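Putative acyl-CoA dehydrogenase (Burkholderia xenovorans, PDB 5JSC) belongs to the acyl-CoA dehydrogenase family of flavoproteins and binds flavin-adenine dinucleotide. Local coordinates at residues 92-106 / 263-275. Numbering follows the deposited sequence.
Sequences CLLRETLAKHSGLAD and TSVAAASLGFARH. With SO4 (sulfate ion), chain S; EDO (1,2-ethanediol), chain O.
Ala-99 sets its methyl squarely over one face of the Phe-272 ring, CB lying 3.7 Å from the ring centroid, a CH-pi contact between two close-packed helices of the acyl-CoA dehydrogenase fold. The axes of 92-101, in the N-terminal helical domain, and 263-275, in the C-terminal one, cross at -36° and approach to 6.9 Å, and at its edge the same ring meets Gly-103, where the next helix begins. Gly-271 permits this closeness: a CB there would collide with Glu-96 O, and instead Gly-271 CA makes a CA-H...O contact of 3.3 Å to that oxygen. Similar contacts run from Glu-96 CA to Ala-267 O and from Lys-100 CA to Gly-271 O, so backbone meets backbone along the crossing.

Glu-96 is the knob: CG stands anti to the backbone N (chi1 -178°) and the chain runs on extended, carrying the carboxylate into the hole formed by Ala-267, Leu-270, Gly-271 and Arg-274. Arg-274 NE reaches Glu-96 OE2 at 2.8 Å from above the carboxylate plane, a salt bridge whose hydrogen bond is bent (145° at the hydrogen). Glu-96 OE1 is hydrogen-bonded to Tyr-319 OH, while an ethanediol, probably from the crystallisation liquor, bridges both carboxylate oxygens and Arg-274 NH2.

Toward the start of 263-275, Arg-95 bends at chi3 and grips Asp-106 side-on, NE to OD1 and NH2 to OD2, tying helix 88-101 to helix 103-122. The double grip fixes the rotation of the guanidinium, near Ala-268 CB and with Ser-264 O and Val-265 CA over one face. The remaining terminal nitrogen, Arg-95 NH1, lies 3.1 Å from Ser-264 OG, a hydrogen bond close to the guanidinium plane; that hydroxyl is also hydrogen-bonded to Phe-261 O. At the far end a water joins the helices, 2.7 Å from both Ala-99 O and His-275 ND1.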
loop_
_atom_site.group_PDB
_atom_site.type_symbol
_atom_site.label_atom_id
_atom_site.label_comp_id
_atom_site.label_asym_id
_atom_site.label_seq_id
_atom_site.Cartn_x
_atom_site.Cartn_y
_atom_site.Cartn_z
ATOM N N CYS C 92 -12.411 8.521 25.502
ATOM C CA CYS C 92 -12.373 8.064 24.116
ATOM C C CYS C 92 -13.775 7.956 23.518
ATOM O O CYS C 92 -14.000 8.383 22.378
ATOM C CB CYS C 92 -11.635 6.729 24.033
ATOM S SG CYS C 92 -9.847 6.920 24.210
ATOM N N LEU C 93 -14.729 7.387 24.259
ATOM C CA LEU C 93 -16.091 7.309 23.736
ATOM C C LEU C 93 -16.673 8.698 23.501
ATOM O O LEU C 93 -17.434 8.909 22.543
ATOM C CB LEU C 93 -16.981 6.507 24.693
ATOM C CG LEU C 93 -16.758 4.991 24.691
ATOM C CD1 LEU C 93 -17.470 4.344 25.890
ATOM C CD2 LEU C 93 -17.251 4.387 23.393
ATOM N N LEU C 94 -16.351 9.658 24.374
ATOM C CA LEU C 94 -16.838 11.023 24.182
ATOM C C LEU C 94 -16.261 11.639 22.913
ATOM O O LEU C 94 -17.002 12.175 22.081
ATOM C CB LEU C 94 -16.508 11.883 25.401
ATOM C CG LEU C 94 -17.251 11.490 26.686
ATOM C CD1 LEU C 94 -16.713 12.291 27.856
ATOM C CD2 LEU C 94 -18.762 11.705 26.533
ATOM N N ARG C 95 -14.935 11.573 22.741
ATOM C CA ARG C 95 -14.343 12.139 21.529
ATOM C C ARG C 95 -14.807 11.395 20.283
ATOM O O ARG C 95 -15.097 12.018 19.250
ATOM C CB ARG C 95 -12.817 12.119 21.615
ATOM C CG ARG C 95 -12.234 13.189 22.512
ATOM C CD ARG C 95 -10.769 13.455 22.139
ATOM N NE ARG C 95 -10.640 14.200 20.880
ATOM C CZ ARG C 95 -9.492 14.681 20.410
ATOM N NH1 ARG C 95 -8.360 14.490 21.086
ATOM N NH2 ARG C 95 -9.474 15.366 19.269
ATOM N N GLU C 96 -14.870 10.063 20.348
ATOM C CA GLU C 96 -15.338 9.301 19.191
ATOM C C GLU C 96 -16.736 9.743 18.772
ATOM O O GLU C 96 -16.986 10.020 17.590
ATOM C CB GLU C 96 -15.322 7.802 19.492
ATOM C CG GLU C 96 -15.767 6.997 18.299
ATOM C CD GLU C 96 -16.019 5.540 18.600
ATOM O OE1 GLU C 96 -15.413 4.985 19.536
ATOM O OE2 GLU C 96 -16.833 4.929 17.874
ATOM N N THR C 97 -17.662 9.833 19.731
ATOM C CA THR C 97 -19.034 10.201 19.393
ATOM C C THR C 97 -19.122 11.650 18.939
ATOM O O THR C 97 -19.797 11.956 17.950
ATOM C CB THR C 97 -19.947 9.961 20.591
ATOM O OG1 THR C 97 -19.773 8.615 21.039
ATOM C CG2 THR C 97 -21.420 10.184 20.218
ATOM N N LEU C 98 -18.444 12.558 19.638
ATOM C CA LEU C 98 -18.476 13.958 19.225
ATOM C C LEU C 98 -17.907 14.129 17.824
ATOM O O LEU C 98 -18.526 14.772 16.969
ATOM C CB LEU C 98 -17.714 14.821 20.226
ATOM C CG LEU C 98 -18.426 15.065 21.556
ATOM C CD1 LEU C 98 -17.432 15.623 22.571
ATOM C CD2 LEU C 98 -19.617 15.999 21.387
ATOM N N ALA C 99 -16.740 13.530 17.561
ATOM C CA ALA C 99 -16.120 13.663 16.242
ATOM C C ALA C 99 -17.015 13.099 15.147
ATOM O O ALA C 99 -17.055 13.633 14.028
ATOM C CB ALA C 99 -14.764 12.960 16.226
ATOM N N LYS C 100 -17.746 12.018 15.451
ATOM C CA LYS C 100 -18.655 11.426 14.478
ATOM C C LYS C 100 -19.741 12.406 14.039
ATOM O O LYS C 100 -20.312 12.244 12.955
ATOM C CB LYS C 100 -19.278 10.156 15.076
ATOM C CG LYS C 100 -20.137 9.347 14.113
ATOM C CD LYS C 100 -20.467 7.973 14.677
ATOM C CE LYS C 100 -21.291 8.066 15.943
ATOM N NZ LYS C 100 -21.628 6.710 16.480
ATOM N N HIS C 101 -20.031 13.425 14.849
ATOM C CA HIS C 101 -21.026 14.438 14.525
ATOM C C HIS C 101 -20.438 15.795 14.176
ATOM O O HIS C 101 -21.008 16.497 13.329
ATOM C CB HIS C 101 -21.989 14.633 15.702
ATOM C CG HIS C 101 -22.862 13.452 15.984
ATOM N ND1 HIS C 101 -24.150 13.357 15.507
ATOM C CD2 HIS C 101 -22.647 12.334 16.716
ATOM C CE1 HIS C 101 -24.690 12.224 15.925
ATOM N NE2 HIS C 101 -23.798 11.583 16.657
ATOM N N SER C 102 -19.331 16.191 14.811
ATOM C CA SER C 102 -18.845 17.568 14.713
ATOM C C SER C 102 -17.386 17.640 15.124
ATOM O O SER C 102 -17.051 17.351 16.280
ATOM C CB SER C 102 -19.665 18.497 15.599
ATOM O OG SER C 102 -19.015 19.749 15.736
ATOM N N GLY C 103 -16.523 18.069 14.202
ATOM C CA GLY C 103 -15.138 18.306 14.578
ATOM C C GLY C 103 -14.981 19.426 15.589
ATOM O O GLY C 103 -14.070 19.389 16.417
ATOM N N LEU C 104 -15.860 20.433 15.539
ATOM C CA LEU C 104 -15.786 21.536 16.495
ATOM C C LEU C 104 -16.094 21.057 17.910
ATOM O O LEU C 104 -15.408 21.434 18.870
ATOM C CB LEU C 104 -16.755 22.651 16.097
ATOM C CG LEU C 104 -16.571 23.296 14.720
ATOM C CD1 LEU C 104 -17.808 24.095 14.330
ATOM C CD2 LEU C 104 -15.353 24.179 14.717
ATOM N N ALA C 105 -17.144 20.248 18.060
ATOM C CA ALA C 105 -17.512 19.751 19.384
ATOM C C ALA C 105 -16.442 18.822 19.944
ATOM O O ALA C 105 -16.117 18.878 21.139
ATOM C CB ALA C 105 -18.862 19.039 19.314
ATOM N N ASP C 106 -15.881 17.957 19.099
ATOM C CA ASP C 106 -14.776 17.111 19.539
ATOM C C ASP C 106 -13.602 17.951 20.028
ATOM O O ASP C 106 -13.037 17.687 21.099
ATOM C CB ASP C 106 -14.320 16.197 18.406
ATOM C CG ASP C 106 -13.001 15.527 18.726
ATOM O OD1 ASP C 106 -12.997 14.683 19.643
ATOM O OD2 ASP C 106 -11.967 15.857 18.091
ATOM N N THR C 263 -4.463 8.515 22.968
ATOM C CA THR C 263 -5.502 7.537 22.649
ATOM C C THR C 263 -6.822 8.227 22.311
ATOM O O THR C 263 -7.588 7.735 21.470
ATOM C CB THR C 263 -5.683 6.555 23.810
ATOM O OG1 THR C 263 -4.397 6.069 24.215
ATOM C CG2 THR C 263 -6.543 5.362 23.392
ATOM N N SER C 264 -7.087 9.381 22.929
ATOM C CA SER C 264 -8.292 10.131 22.599
ATOM C C SER C 264 -8.227 10.737 21.199
ATOM O O SER C 264 -9.273 10.897 20.567
ATOM C CB SER C 264 -8.551 11.214 23.663
ATOM O OG SER C 264 -7.853 12.423 23.394
ATOM N N VAL C 265 -7.027 11.079 20.697
ATOM C CA VAL C 265 -6.906 11.509 19.301
ATOM C C VAL C 265 -7.227 10.352 18.376
ATOM O O VAL C 265 -7.865 10.529 17.330
ATOM C CB VAL C 265 -5.495 12.056 19.000
ATOM C CG1 VAL C 265 -5.342 12.410 17.503
ATOM C CG2 VAL C 265 -5.208 13.270 19.850
ATOM N N ALA C 266 -6.762 9.154 18.734
ATOM C CA ALA C 266 -7.142 7.962 17.988
ATOM C C ALA C 266 -8.651 7.784 17.981
ATOM O O ALA C 266 -9.236 7.443 16.947
ATOM C CB ALA C 266 -6.453 6.737 18.580
ATOM N N ALA C 267 -9.298 8.029 19.124
ATOM C CA ALA C 267 -10.749 7.891 19.198
ATOM C C ALA C 267 -11.455 8.920 18.318
ATOM O O ALA C 267 -12.445 8.597 17.647
ATOM C CB ALA C 267 -11.205 8.007 20.653
ATOM N N ALA C 268 -10.969 10.163 18.304
ATOM C CA ALA C 268 -11.569 11.162 17.419
ATOM C C ALA C 268 -11.414 10.757 15.960
ATOM O O ALA C 268 -12.366 10.866 15.176
ATOM C CB ALA C 268 -10.954 12.543 17.658
ATOM N N SER C 269 -10.226 10.277 15.583
ATOM C CA SER C 269 -10.002 9.789 14.223
ATOM C C SER C 269 -11.018 8.718 13.861
ATOM O O SER C 269 -11.606 8.730 12.770
ATOM C CB SER C 269 -8.591 9.209 14.099
ATOM O OG SER C 269 -7.594 10.168 14.383
ATOM N N LEU C 270 -11.225 7.781 14.780
ATOM C CA LEU C 270 -12.186 6.706 14.586
ATOM C C LEU C 270 -13.595 7.250 14.389
ATOM O O LEU C 270 -14.336 6.761 13.530
ATOM C CB LEU C 270 -12.118 5.775 15.800
ATOM C CG LEU C 270 -13.198 4.715 15.975
ATOM C CD1 LEU C 270 -13.171 3.739 14.807
ATOM C CD2 LEU C 270 -12.973 3.976 17.303
ATOM N N GLY C 271 -13.987 8.247 15.188
ATOM C CA GLY C 271 -15.306 8.849 15.013
ATOM C C GLY C 271 -15.483 9.495 13.650
ATOM O O GLY C 271 -16.514 9.320 12.993
ATOM N N PHE C 272 -14.481 10.266 13.207
ATOM C CA PHE C 272 -14.522 10.814 11.855
ATOM C C PHE C 272 -14.654 9.697 10.820
ATOM O O PHE C 272 -15.444 9.807 9.871
ATOM C CB PHE C 272 -13.267 11.648 11.582
ATOM C CG PHE C 272 -13.191 12.934 12.374
ATOM C CD1 PHE C 272 -14.290 13.790 12.470
ATOM C CD2 PHE C 272 -12.006 13.294 13.016
ATOM C CE1 PHE C 272 -14.210 14.971 13.191
ATOM C CE2 PHE C 272 -11.922 14.480 13.740
ATOM C CZ PHE C 272 -13.026 15.317 13.834
ATOM N N ALA C 273 -13.892 8.609 10.988
ATOM C CA ALA C 273 -13.984 7.480 10.061
ATOM C C ALA C 273 -15.378 6.861 10.069
ATOM O O ALA C 273 -15.915 6.505 9.009
ATOM C CB ALA C 273 -12.923 6.429 10.391
ATOM N N ARG C 274 -15.984 6.707 11.253
ATOM C CA ARG C 274 -17.325 6.132 11.292
ATOM C C ARG C 274 -18.328 7.016 10.567
ATOM O O ARG C 274 -19.252 6.512 9.913
ATOM C CB ARG C 274 -17.772 5.907 12.737
ATOM C CG ARG C 274 -17.031 4.786 13.448
ATOM C CD ARG C 274 -17.822 4.349 14.672
ATOM N NE ARG C 274 -17.108 3.414 15.549
ATOM C CZ ARG C 274 -17.029 2.098 15.356
ATOM N NH1 ARG C 274 -17.577 1.548 14.284
ATOM N NH2 ARG C 274 -16.388 1.329 16.236
ATOM N N HIS C 275 -18.175 8.338 10.675
ATOM C CA HIS C 275 -19.051 9.227 9.915
ATOM C C HIS C 275 -18.874 8.996 8.418
ATOM O O HIS C 275 -19.857 8.865 7.677
ATOM C CB HIS C 275 -18.761 10.682 10.297
ATOM C CG HIS C 275 -19.777 11.660 9.797
ATOM N ND1 HIS C 275 -19.710 13.008 10.081
ATOM C CD2 HIS C 275 -20.878 11.493 9.026
ATOM C CE1 HIS C 275 -20.732 13.627 9.514
ATOM N NE2 HIS C 275 -21.461 12.731 8.877
HETATM S S SO4 S . -18.243 20.577 12.090
HETATM O O1 SO4 S . -19.691 20.576 11.889
HETATM O O2 SO4 S . -17.961 20.838 13.496
HETATM O O3 SO4 S . -17.636 21.614 11.260
HETATM O O4 SO4 S . -17.693 19.272 11.732
HETATM C C1 EDO O . -16.307 1.579 19.869
HETATM O O1 EDO O . -15.724 2.325 18.803
HETATM C C2 EDO O . -17.516 2.321 20.418
HETATM O O2 EDO O . -18.287 2.856 19.340
HETATM O O HOH W 1 -18.045 14.432 11.667
#